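Local atomic coordinates of hydrogenase maturation factor (Thermoanaerobacter tengcongensis, PDB entry 3VTH), a protein that probably transfers the carbamoyl group of carbamoyl phosphate, with ATP, to the C-terminal cysteine of HypE during maturation of [NiFe]-hydrogenases. Residues Gly102-Val107 and Tyr420-His425; Gly112-Cys117 and Ile134-Cys139; Asp460-Tyr465 and Thr509-Asp514; Ile608-Glu613 and Met622-Leu627. All blocks are in the same frame, centred on the assembly; numbering follows the deposited sequence.

Interaction 1: residues Gly102-Val107 and Tyr420-His425; sequences GGFVPV and YAFISH
Phe104 and Pro106, two residues of an extended loop, pack against Tyr420 and Phe422 in a small hydrophobic cluster that joins the linker after strand 93-95 to strand 420-423 of the Kae1-like domain. No hydrogen bond crosses between the segments, so apolar packing and a CH-pi contact carry it. Pro106 lays CG over one face of the Tyr420 ring, 4.1 Å from the ring centroid and 27° off its normal, a CH-pi contact for which the stiff pyrrolidine ring is well suited. Phe104 comes to the same phenol from another direction: its CE2 lies in the plane of the Tyr420 ring, 3.7 Å from CD2 at the edge. That same CE2 also stands 4.0 Å from CE2 of Phe422, so this one atom rests against both aromatic side chains of the strand. Tyr420 and Phe422 are two residues apart on one strand and point the same way; Phe422 holds CG anti to the carbonyl carbon (chi1 -71°), which turns one face of its ring to CB of Tyr420. Phe422 turns its edge to the loop and meets CA of Pro106 through CE1.

Further out, the Phe422 ring stacks with Phe450, and the strand is tied by backbone hydrogen bonds to Ile392 on one neighbour and Met415 on the other. Tyrosine suits its place because its ring packs like a phenylalanine while its hydroxyl reaches a polar partner in the N-terminal acylphosphatase-like domain: Tyr420 OH is hydrogen-bonded to Asp78 OD2, and the same OH lies 3.9 Å from CG of Pro106.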
# COMPACT_ATOMS: atom_id res chain seq x y z
N GLY A 102 -26.49 0.40 15.17
CA GLY A 102 -26.47 0.05 13.77
C GLY A 102 -25.77 0.90 12.71
O GLY A 102 -25.96 0.64 11.55
N GLY A 103 -24.95 1.86 13.03
CA GLY A 103 -24.24 2.52 11.95
C GLY A 103 -22.94 1.83 11.56
O GLY A 103 -22.80 0.65 11.69
N PHE A 104 -21.99 2.60 11.08
CA PHE A 104 -20.67 2.10 10.81
C PHE A 104 -19.67 3.19 11.02
O PHE A 104 -19.99 4.33 10.96
CB PHE A 104 -20.54 1.55 9.39
CG PHE A 104 -20.57 2.60 8.35
CD1 PHE A 104 -21.73 3.23 8.03
CD2 PHE A 104 -19.43 3.01 7.75
CE1 PHE A 104 -21.76 4.20 7.11
CE2 PHE A 104 -19.46 3.98 6.83
CZ PHE A 104 -20.62 4.58 6.51
N VAL A 105 -18.44 2.80 11.32
CA VAL A 105 -17.41 3.77 11.63
C VAL A 105 -16.06 3.29 11.09
O VAL A 105 -15.76 2.09 11.14
CB VAL A 105 -17.33 4.04 13.17
CG1 VAL A 105 -17.02 2.77 13.94
CG2 VAL A 105 -16.29 5.14 13.50
N PRO A 106 -15.26 4.21 10.54
CA PRO A 106 -13.90 3.84 10.15
C PRO A 106 -13.08 3.31 11.36
O PRO A 106 -13.42 3.60 12.51
CB PRO A 106 -13.31 5.15 9.66
CG PRO A 106 -14.51 5.90 9.12
CD PRO A 106 -15.62 5.56 10.07
N VAL A 107 -12.03 2.54 11.06
CA VAL A 107 -11.13 1.96 12.05
C VAL A 107 -9.72 2.52 11.82
O VAL A 107 -9.25 2.61 10.67
CB VAL A 107 -11.15 0.41 11.97
CG1 VAL A 107 -9.97 -0.24 12.74
CG2 VAL A 107 -12.49 -0.14 12.54
N TYR A 420 -17.37 6.69 1.91
CA TYR A 420 -16.06 6.03 1.99
C TYR A 420 -15.84 4.92 0.99
O TYR A 420 -16.75 4.16 0.68
CB TYR A 420 -15.82 5.46 3.39
CG TYR A 420 -15.92 6.46 4.53
CD1 TYR A 420 -15.01 7.51 4.63
CD2 TYR A 420 -16.88 6.31 5.52
CE1 TYR A 420 -15.08 8.41 5.69
CE2 TYR A 420 -16.97 7.23 6.59
CZ TYR A 420 -16.05 8.26 6.65
OH TYR A 420 -16.12 9.15 7.67
N ALA A 421 -14.61 4.83 0.48
CA ALA A 421 -14.16 3.67 -0.27
C ALA A 421 -13.16 2.97 0.65
O ALA A 421 -12.05 3.46 0.86
CB ALA A 421 -13.51 4.09 -1.58
N PHE A 422 -13.61 1.89 1.28
CA PHE A 422 -12.77 1.08 2.14
C PHE A 422 -11.98 0.13 1.26
O PHE A 422 -12.44 -0.98 0.96
CB PHE A 422 -13.64 0.27 3.10
CG PHE A 422 -14.30 1.11 4.17
CD1 PHE A 422 -13.57 1.57 5.26
CD2 PHE A 422 -15.66 1.42 4.08
CE1 PHE A 422 -14.19 2.36 6.27
CE2 PHE A 422 -16.29 2.18 5.07
CZ PHE A 422 -15.56 2.65 6.17
N ILE A 423 -10.82 0.58 0.80
CA ILE A 423 -9.93 -0.29 0.05
C ILE A 423 -9.14 -1.17 1.06
O ILE A 423 -8.64 -0.68 2.09
CB ILE A 423 -9.00 0.52 -0.91
CG1 ILE A 423 -8.17 -0.44 -1.80
CG2 ILE A 423 -8.09 1.47 -0.12
CD1 ILE A 423 -7.40 0.26 -2.97
N SER A 424 -9.07 -2.46 0.79
CA SER A 424 -8.45 -3.38 1.73
C SER A 424 -6.95 -3.17 1.73
O SER A 424 -6.38 -2.63 0.77
CB SER A 424 -8.74 -4.83 1.34
OG SER A 424 -7.95 -5.26 0.24
N HIS A 425 -6.32 -3.60 2.81
CA HIS A 425 -4.88 -3.72 2.81
C HIS A 425 -4.44 -4.70 1.72
O HIS A 425 -5.22 -5.53 1.28
CB HIS A 425 -4.37 -4.17 4.18
CG HIS A 425 -4.83 -5.54 4.60
ND1 HIS A 425 -6.07 -5.79 5.15
CD2 HIS A 425 -4.18 -6.74 4.59
CE1 HIS A 425 -6.17 -7.07 5.44
NE2 HIS A 425 -5.04 -7.67 5.12

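Interaction 2: residues Gly112-Cys117 and Ile134-Cys139; sequences GVCEDC and INCTNC. With ZN (zinc ion), chain C.
Cys139 SG is held by two partners: it binds the zinc ion, and it accepts a hydrogen bond from Cys114 N at 3.5 Å, nearly straight at 168°. The zinc ion draws all four thiolates together, each SG 2.3 Å away. Two further amides point at sulfur. Cys117 N reaches Cys114 SG at 3.4 Å, capping the first turn of helix 115-121, and Asn138 N reaches Cys136 SG at 3.3 Å within the type I turn Cys136-Cys139. Such N-H donors probably ease the negative charge gathered on the thiolates. In each of Cys114, Cys136 and Cys139, SG sits between the backbone N and the carbonyl carbon (chi1 68° to 78°), which turns it inward to the metal.

Beside the site, Ile134 covers the helix residue Cys117, with CG1 4.0 Å from its CB and CD1 3.4 Å from its carbonyl O. An alanine here would remove both of those atoms and is likely to open a gap beside Cys117, weakening the apolar cover on that flank of the metal site. A water spans the outer side, donating to Asp116 OD2 and accepting from Asn138 ND2, while Asp116 OD1 pairs with Arg119. Two CxxC pairs closing round one zinc ion make this a Cys4 zinc finger, the first of the two HypF fingers of the chain.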
# COMPACT_ATOMS: atom_id res chain seq x y z
N GLY A 112 2.92 3.40 14.91
CA GLY A 112 4.22 3.36 15.57
C GLY A 112 4.23 4.05 16.94
O GLY A 112 3.39 4.90 17.22
N VAL A 113 5.18 3.64 17.78
CA VAL A 113 5.35 4.15 19.15
C VAL A 113 5.47 5.68 19.14
O VAL A 113 6.25 6.24 18.37
CB VAL A 113 6.60 3.55 19.81
CG1 VAL A 113 6.69 3.95 21.30
CG2 VAL A 113 6.62 2.02 19.66
N CYS A 114 4.67 6.35 19.98
CA CYS A 114 4.75 7.81 20.12
C CYS A 114 5.95 8.22 20.96
O CYS A 114 6.56 7.40 21.64
CB CYS A 114 3.44 8.37 20.74
SG CYS A 114 3.22 8.04 22.50
N GLU A 115 6.30 9.50 20.90
CA GLU A 115 7.46 9.97 21.66
C GLU A 115 7.30 9.85 23.19
O GLU A 115 8.28 9.64 23.89
CB GLU A 115 7.86 11.39 21.25
CG GLU A 115 6.98 12.51 21.81
CD GLU A 115 7.53 13.91 21.49
OE1 GLU A 115 8.62 14.27 21.99
OE2 GLU A 115 6.85 14.64 20.75
N ASP A 116 6.08 9.97 23.71
CA ASP A 116 5.85 9.83 25.16
C ASP A 116 6.07 8.39 25.64
O ASP A 116 6.68 8.18 26.67
CB ASP A 116 4.44 10.29 25.57
CG ASP A 116 4.22 11.77 25.35
OD1 ASP A 116 5.04 12.57 25.81
OD2 ASP A 116 3.22 12.15 24.70
N CYS A 117 5.55 7.42 24.90
CA CYS A 117 5.77 6.01 25.25
C CYS A 117 7.25 5.64 25.13
O CYS A 117 7.76 4.90 25.95
CB CYS A 117 4.93 5.07 24.38
SG CYS A 117 3.16 5.09 24.85
N ILE A 134 4.41 -1.49 25.54
CA ILE A 134 4.01 -0.13 25.89
C ILE A 134 3.25 0.55 24.75
O ILE A 134 3.67 0.48 23.59
CB ILE A 134 5.21 0.71 26.37
CG1 ILE A 134 4.74 2.03 27.00
CG2 ILE A 134 6.26 0.91 25.24
CD1 ILE A 134 5.86 2.75 27.81
N ASN A 135 2.09 1.14 25.08
CA ASN A 135 1.33 1.96 24.12
C ASN A 135 0.45 2.93 24.91
O ASN A 135 0.51 2.94 26.14
CB ASN A 135 0.46 1.08 23.19
CG ASN A 135 -0.46 0.13 23.97
OD1 ASN A 135 -0.86 0.40 25.11
ND2 ASN A 135 -0.81 -0.98 23.35
N CYS A 136 -0.35 3.74 24.22
CA CYS A 136 -1.23 4.69 24.87
C CYS A 136 -2.31 5.06 23.85
O CYS A 136 -2.40 4.43 22.80
CB CYS A 136 -0.44 5.93 25.32
SG CYS A 136 0.19 6.97 23.97
N THR A 137 -3.13 6.07 24.16
CA THR A 137 -4.19 6.48 23.22
C THR A 137 -3.64 7.00 21.89
O THR A 137 -4.37 7.02 20.90
CB THR A 137 -5.15 7.54 23.83
OG1 THR A 137 -4.43 8.73 24.14
CG2 THR A 137 -5.80 7.03 25.08
N ASN A 138 -2.36 7.39 21.86
CA ASN A 138 -1.75 8.01 20.68
C ASN A 138 -0.86 7.10 19.81
O ASN A 138 -0.23 7.60 18.85
CB ASN A 138 -0.94 9.26 21.09
CG ASN A 138 -1.79 10.37 21.69
OD1 ASN A 138 -2.89 10.66 21.21
ND2 ASN A 138 -1.26 11.01 22.73
N CYS A 139 -0.78 5.81 20.13
CA CYS A 139 0.12 4.87 19.42
C CYS A 139 -0.25 3.41 19.67
O CYS A 139 -1.08 3.11 20.54
CB CYS A 139 1.58 5.11 19.83
SG CYS A 139 2.11 4.44 21.45
ZN ZN C . 2.14 6.09 23.06
O HOH W 1 1.48 10.51 23.31

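Interaction 3: residues Asp460-Tyr465 and Thr509-Asp514; sequences DMHKGY and TGYGTD. With AP2 (phosphomethylphosphonic acid adenosyl ester), chain H; PO4 (phosphate ion), chain M.
Tyr511 and His462 both hold CG anti to the backbone N (chi1 -180° and -167°), bringing their rings together as an offset edge-to-face pair, the edge of Tyr511 toward the face of His462, centroids 5.6 Å apart and planes at 60°. CB of His462 touches CB of Tyr511 at 3.7 Å. Tyr511 also spreads over the loop, its CD2 3.7 Å from CB of Met461. The flexible, extended methionine then carries SD to CG2 of Thr513, 3.6 Å away.

Polar links between the segments run through water. Asp460 OD2 accepts from His462 N at 2.9 Å on its anti lone pair, forming an Asx turn, and accepts a hydrogen bond from each of two waters. One water accepts from Tyr511 N and also meets Tyr465 OH; the other donates to Tyr511 O. The carboxylate suits a spot needing several acceptor positions, and its OD1 receives His483 ND1, a second-shell hold on an iron ligand.

At the far end of the strand Thr509 grips the nucleotide analogue, N to O1B at 2.7 Å and OG1 to O3B. The contact joins the two Kae1-like subdomains beside the iron and nucleotide site, in the cleft of an actin-like ATPase fold.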
# COMPACT_ATOMS: atom_id res chain seq x y z
N ASP A 460 -12.87 -7.18 -13.04
CA ASP A 460 -12.13 -7.01 -14.27
C ASP A 460 -12.76 -7.81 -15.40
O ASP A 460 -13.35 -8.88 -15.18
CB ASP A 460 -10.68 -7.49 -14.07
CG ASP A 460 -9.70 -6.85 -15.05
OD1 ASP A 460 -9.05 -5.86 -14.68
OD2 ASP A 460 -9.58 -7.34 -16.19
N MET A 461 -12.62 -7.32 -16.63
CA MET A 461 -13.07 -8.09 -17.79
C MET A 461 -12.33 -9.42 -17.97
O MET A 461 -12.86 -10.33 -18.60
CB MET A 461 -12.97 -7.28 -19.08
CG MET A 461 -13.93 -6.11 -19.12
SD MET A 461 -13.66 -5.08 -20.57
CE MET A 461 -15.14 -4.08 -20.48
N HIS A 462 -11.10 -9.52 -17.43
CA HIS A 462 -10.30 -10.76 -17.54
C HIS A 462 -11.05 -11.91 -16.87
O HIS A 462 -11.26 -11.89 -15.66
CB HIS A 462 -8.92 -10.57 -16.88
CG HIS A 462 -7.93 -11.65 -17.21
ND1 HIS A 462 -6.71 -11.38 -17.79
CD2 HIS A 462 -7.97 -12.99 -17.03
CE1 HIS A 462 -6.04 -12.51 -17.97
NE2 HIS A 462 -6.79 -13.50 -17.51
N LYS A 463 -11.44 -12.93 -17.64
CA LYS A 463 -12.25 -14.04 -17.09
C LYS A 463 -11.42 -15.07 -16.29
O LYS A 463 -11.99 -15.90 -15.59
CB LYS A 463 -13.02 -14.77 -18.20
CG LYS A 463 -13.86 -13.90 -19.13
CD LYS A 463 -14.47 -14.75 -20.25
CE LYS A 463 -15.22 -13.90 -21.28
NZ LYS A 463 -16.31 -13.11 -20.63
N GLY A 464 -10.10 -15.03 -16.44
CA GLY A 464 -9.22 -15.98 -15.75
C GLY A 464 -8.79 -15.60 -14.33
O GLY A 464 -8.30 -16.45 -13.58
N TYR A 465 -8.98 -14.34 -13.92
CA TYR A 465 -8.61 -13.93 -12.56
C TYR A 465 -9.48 -14.69 -11.56
O TYR A 465 -10.68 -14.81 -11.75
CB TYR A 465 -8.84 -12.43 -12.35
CG TYR A 465 -7.92 -11.50 -13.11
CD1 TYR A 465 -6.82 -11.97 -13.87
CD2 TYR A 465 -8.12 -10.13 -13.03
CE1 TYR A 465 -5.96 -11.06 -14.55
CE2 TYR A 465 -7.30 -9.24 -13.70
CZ TYR A 465 -6.23 -9.70 -14.45
OH TYR A 465 -5.47 -8.74 -15.07
N THR A 509 0.38 -6.24 -18.25
CA THR A 509 -0.67 -7.00 -18.91
C THR A 509 -2.01 -6.68 -18.32
O THR A 509 -2.21 -6.79 -17.11
CB THR A 509 -0.50 -8.54 -18.77
OG1 THR A 509 -0.31 -8.87 -17.39
CG2 THR A 509 0.69 -9.04 -19.55
N GLY A 510 -2.95 -6.32 -19.16
CA GLY A 510 -4.33 -6.18 -18.75
C GLY A 510 -5.11 -6.67 -19.93
O GLY A 510 -4.67 -6.54 -21.07
N TYR A 511 -6.27 -7.26 -19.65
CA TYR A 511 -7.09 -7.84 -20.68
C TYR A 511 -7.79 -6.73 -21.46
O TYR A 511 -8.53 -5.94 -20.88
CB TYR A 511 -8.12 -8.75 -20.00
CG TYR A 511 -9.05 -9.44 -20.93
CD1 TYR A 511 -8.68 -10.63 -21.55
CD2 TYR A 511 -10.33 -8.93 -21.16
CE1 TYR A 511 -9.55 -11.27 -22.41
CE2 TYR A 511 -11.21 -9.57 -22.01
CZ TYR A 511 -10.82 -10.74 -22.62
OH TYR A 511 -11.69 -11.38 -23.48
N GLY A 512 -7.53 -6.67 -22.77
CA GLY A 512 -8.15 -5.69 -23.67
C GLY A 512 -9.50 -6.16 -24.19
O GLY A 512 -9.83 -7.34 -24.07
N THR A 513 -10.28 -5.25 -24.77
CA THR A 513 -11.62 -5.61 -25.27
C THR A 513 -11.59 -6.23 -26.67
O THR A 513 -12.62 -6.67 -27.18
CB THR A 513 -12.55 -4.38 -25.30
OG1 THR A 513 -11.93 -3.35 -26.08
CG2 THR A 513 -12.78 -3.85 -23.88
N ASP A 514 -10.41 -6.25 -27.28
CA ASP A 514 -10.27 -6.82 -28.60
C ASP A 514 -9.58 -8.19 -28.58
O ASP A 514 -9.09 -8.67 -29.61
CB ASP A 514 -9.53 -5.85 -29.54
CG ASP A 514 -8.10 -5.55 -29.07
OD1 ASP A 514 -7.71 -5.94 -27.95
OD2 ASP A 514 -7.38 -4.87 -29.83
PB AP2 H . -0.47 -5.78 -14.82
O1B AP2 H . 0.71 -5.51 -15.72
O2B AP2 H . -1.64 -4.86 -14.97
O3B AP2 H . -0.81 -7.25 -14.75
C3A AP2 H . 0.22 -5.42 -13.18
PA AP2 H . 0.64 -3.68 -12.88
O1A AP2 H . 0.93 -3.71 -11.38
O2A AP2 H . -0.33 -2.66 -13.43
O5' AP2 H . 2.01 -3.45 -13.70
C5' AP2 H . 3.18 -4.10 -13.23
C4' AP2 H . 4.18 -4.01 -14.36
O4' AP2 H . 4.67 -2.67 -14.46
C3' AP2 H . 5.41 -4.87 -14.13
O3' AP2 H . 5.14 -6.24 -14.44
C2' AP2 H . 6.38 -4.20 -15.08
O2' AP2 H . 6.11 -4.73 -16.38
C1' AP2 H . 6.00 -2.72 -14.99
N9 AP2 H . 7.00 -2.06 -14.10
C8 AP2 H . 7.21 -2.29 -12.78
N7 AP2 H . 8.25 -1.55 -12.30
C5 AP2 H . 8.72 -0.81 -13.33
C6 AP2 H . 9.81 0.18 -13.52
N6 AP2 H . 10.61 0.56 -12.49
N1 AP2 H . 9.97 0.69 -14.77
C2 AP2 H . 9.18 0.35 -15.81
N3 AP2 H . 8.18 -0.56 -15.70
C4 AP2 H . 7.91 -1.16 -14.51
P PO4 M . -3.82 -16.06 -18.39
O1 PO4 M . -2.68 -16.25 -17.41
O2 PO4 M . -3.90 -14.59 -18.77
O3 PO4 M . -3.56 -16.89 -19.62
O4 PO4 M . -5.11 -16.49 -17.73
O HOH W 2 -6.92 -7.52 -16.95
O HOH W 3 -9.80 -5.86 -18.51

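Interaction 4: residues Ile608-Glu613 and Met622-Leu627; sequences IGVRKE and MELESL. With AP2 (phosphomethylphosphonic acid adenosyl ester), chain H.
Arg611 meets Glu623 along much of its length. From CB the chain runs extended to NE (chi2 -175°): CG lies 3.7 Å from OE1 of Glu623, CD 3.4 Å from that same oxygen, and NE donates to OE2 at 2.9 Å to make a salt bridge. The bond is bent, 130° at the hydrogen: the side chains cross at about a right angle with their planes 72° apart, and OE2, met on its syn side and out of the carboxylate plane, lies off the guanidinium plane. Farther out, NH1 donates to Glu613 O, in both the carbonyl and guanidinium planes, which holds the end of the arginine against its own loop. A leucine in its place would probably leave the Glu623 carboxylate without its charged mate and Glu613 O without this donor.

Within the Kae1-like second subdomain, the loop follows helix 597-607, which ends in a Schellman motif with Gly609 as C-prime; positive phi favours glycine there. The chain can then turn back, and Val610 and Ile608 face helix 619-626. Val610 passes CG1 alongside the stem of Glu623 and brings CG2 tip to tip with CD2 of Leu627 at 4.0 Å. Ile608 CD1 touches CD1 of Leu624 at 4.0 Å, branched apolar side chains filling the inner layer, where Leu624 also rests on Phe601 and Val604. One residue further along the helix, Glu625 turns to the nucleotide analogue: its OE1 accepts from N6 of the adenine at 2.8 Å, while OE2 accepts from Arg707 N.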
# COMPACT_ATOMS: atom_id res chain seq x y z
N ILE A 608 19.64 -5.49 -24.94
CA ILE A 608 20.93 -4.92 -24.57
C ILE A 608 21.65 -5.73 -23.49
O ILE A 608 22.63 -5.26 -22.89
CB ILE A 608 20.85 -3.40 -24.26
CG1 ILE A 608 20.08 -3.13 -22.95
CG2 ILE A 608 20.18 -2.67 -25.45
CD1 ILE A 608 20.14 -1.68 -22.51
N GLY A 609 21.18 -6.95 -23.26
CA GLY A 609 21.88 -7.88 -22.39
C GLY A 609 21.87 -7.54 -20.91
O GLY A 609 22.79 -7.93 -20.19
N VAL A 610 20.83 -6.87 -20.44
CA VAL A 610 20.65 -6.64 -19.03
C VAL A 610 20.38 -7.95 -18.32
O VAL A 610 20.97 -8.25 -17.35
CB VAL A 610 19.54 -5.63 -18.77
CG1 VAL A 610 19.17 -5.54 -17.32
CG2 VAL A 610 19.94 -4.31 -19.25
N ARG A 611 19.45 -8.70 -18.84
CA ARG A 611 19.04 -10.02 -18.37
C ARG A 611 18.39 -10.77 -19.53
O ARG A 611 17.83 -10.15 -20.42
CB ARG A 611 18.01 -9.89 -17.22
CG ARG A 611 18.66 -9.90 -15.84
CD ARG A 611 17.63 -9.89 -14.71
NE ARG A 611 18.31 -10.14 -13.43
CZ ARG A 611 18.30 -11.30 -12.79
NH1 ARG A 611 17.65 -12.35 -13.29
NH2 ARG A 611 18.95 -11.42 -11.64
N LYS A 612 18.46 -12.10 -19.53
CA LYS A 612 17.69 -12.88 -20.51
C LYS A 612 16.53 -13.58 -19.83
O LYS A 612 15.54 -13.94 -20.48
CB LYS A 612 18.57 -13.89 -21.25
CG LYS A 612 19.74 -13.29 -22.02
CD LYS A 612 19.77 -13.73 -23.50
CE LYS A 612 20.10 -15.21 -23.66
NZ LYS A 612 19.88 -15.68 -25.07
N GLU A 613 16.66 -13.79 -18.52
CA GLU A 613 15.62 -14.43 -17.73
C GLU A 613 15.46 -13.69 -16.40
O GLU A 613 16.44 -13.18 -15.85
CB GLU A 613 15.96 -15.90 -17.47
CG GLU A 613 16.38 -16.66 -18.75
CD GLU A 613 16.49 -18.16 -18.55
OE1 GLU A 613 17.45 -18.75 -19.09
OE2 GLU A 613 15.63 -18.75 -17.86
N MET A 622 12.94 -2.86 -13.58
CA MET A 622 13.58 -2.23 -12.44
C MET A 622 15.08 -2.09 -12.63
O MET A 622 15.66 -1.06 -12.31
CB MET A 622 13.28 -3.02 -11.15
CG MET A 622 11.79 -2.98 -10.78
SD MET A 622 11.37 -4.14 -9.45
CE MET A 622 12.15 -3.30 -8.06
N GLU A 623 15.72 -3.13 -13.17
CA GLU A 623 17.16 -3.07 -13.37
C GLU A 623 17.53 -2.06 -14.46
O GLU A 623 18.50 -1.32 -14.31
CB GLU A 623 17.73 -4.45 -13.68
CG GLU A 623 17.61 -5.42 -12.49
CD GLU A 623 18.28 -6.76 -12.74
OE1 GLU A 623 19.02 -6.89 -13.75
OE2 GLU A 623 18.08 -7.69 -11.92
N LEU A 624 16.73 -2.02 -15.52
CA LEU A 624 16.91 -1.07 -16.61
C LEU A 624 16.83 0.38 -16.12
O LEU A 624 17.68 1.21 -16.47
CB LEU A 624 15.89 -1.35 -17.72
CG LEU A 624 16.04 -0.68 -19.09
CD1 LEU A 624 17.40 -0.99 -19.73
CD2 LEU A 624 14.88 -1.10 -20.01
N GLU A 625 15.84 0.66 -15.27
CA GLU A 625 15.71 1.98 -14.65
C GLU A 625 16.89 2.32 -13.74
O GLU A 625 17.41 3.44 -13.78
CB GLU A 625 14.39 2.10 -13.86
CG GLU A 625 14.15 3.53 -13.29
CD GLU A 625 13.08 3.61 -12.19
OE1 GLU A 625 12.47 2.58 -11.85
OE2 GLU A 625 12.86 4.72 -11.65
N SER A 626 17.32 1.35 -12.93
CA SER A 626 18.41 1.57 -11.98
C SER A 626 19.75 1.92 -12.63
O SER A 626 20.55 2.62 -12.03
CB SER A 626 18.62 0.36 -11.07
OG SER A 626 17.50 0.19 -10.22
N LEU A 627 19.99 1.43 -13.83
CA LEU A 627 21.30 1.64 -14.45
C LEU A 627 21.37 2.89 -15.34
O LEU A 627 22.43 3.21 -15.90
CB LEU A 627 21.76 0.38 -15.20
CG LEU A 627 20.85 -0.16 -16.30
CD1 LEU A 627 21.02 0.63 -17.60
CD2 LEU A 627 21.14 -1.65 -16.54
PB AP2 H . -0.47 -5.78 -14.82
O1B AP2 H . 0.71 -5.51 -15.72
O2B AP2 H . -1.64 -4.86 -14.97
O3B AP2 H . -0.81 -7.25 -14.75
C3A AP2 H . 0.22 -5.42 -13.18
PA AP2 H . 0.64 -3.68 -12.88
O1A AP2 H . 0.93 -3.71 -11.38
O2A AP2 H . -0.33 -2.66 -13.43
O5' AP2 H . 2.01 -3.45 -13.70
C5' AP2 H . 3.18 -4.10 -13.23
C4' AP2 H . 4.18 -4.01 -14.36
O4' AP2 H . 4.67 -2.67 -14.46
C3' AP2 H . 5.41 -4.87 -14.13
O3' AP2 H . 5.14 -6.24 -14.44
C2' AP2 H . 6.38 -4.20 -15.08
O2' AP2 H . 6.11 -4.73 -16.38
C1' AP2 H . 6.00 -2.72 -14.99
N9 AP2 H . 7.00 -2.06 -14.10
C8 AP2 H . 7.21 -2.29 -12.78
N7 AP2 H . 8.25 -1.55 -12.30
C5 AP2 H . 8.72 -0.81 -13.33
C6 AP2 H . 9.81 0.18 -13.52
N6 AP2 H . 10.61 0.56 -12.49
N1 AP2 H . 9.97 0.69 -14.77
C2 AP2 H . 9.18 0.35 -15.81
N3 AP2 H . 8.18 -0.56 -15.70
C4 AP2 H . 7.91 -1.16 -14.51

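How the interactions relate
The contacts run from the N-terminal linker to the C-terminal half of one chain. Interaction 2, the zinc finger, lies wholly within the long excursion between the two segments of interaction 1, their centres about 24 Å apart; interactions 3 and 4 follow in series. Interaction 1 brings the linker back to the Kae1-like domain after the fingers and the Telomere recombination range have intervened. Interaction 3 joins the two Kae1-like subdomains, whereas interaction 4 lies entirely in the second; their centres are about 28 Å apart, yet both reach the same nucleotide analogue, one at its phosphonate end and the other at adenine. Interaction 2 stands about 44 Å from interaction 4, between centres, across the chain's centre.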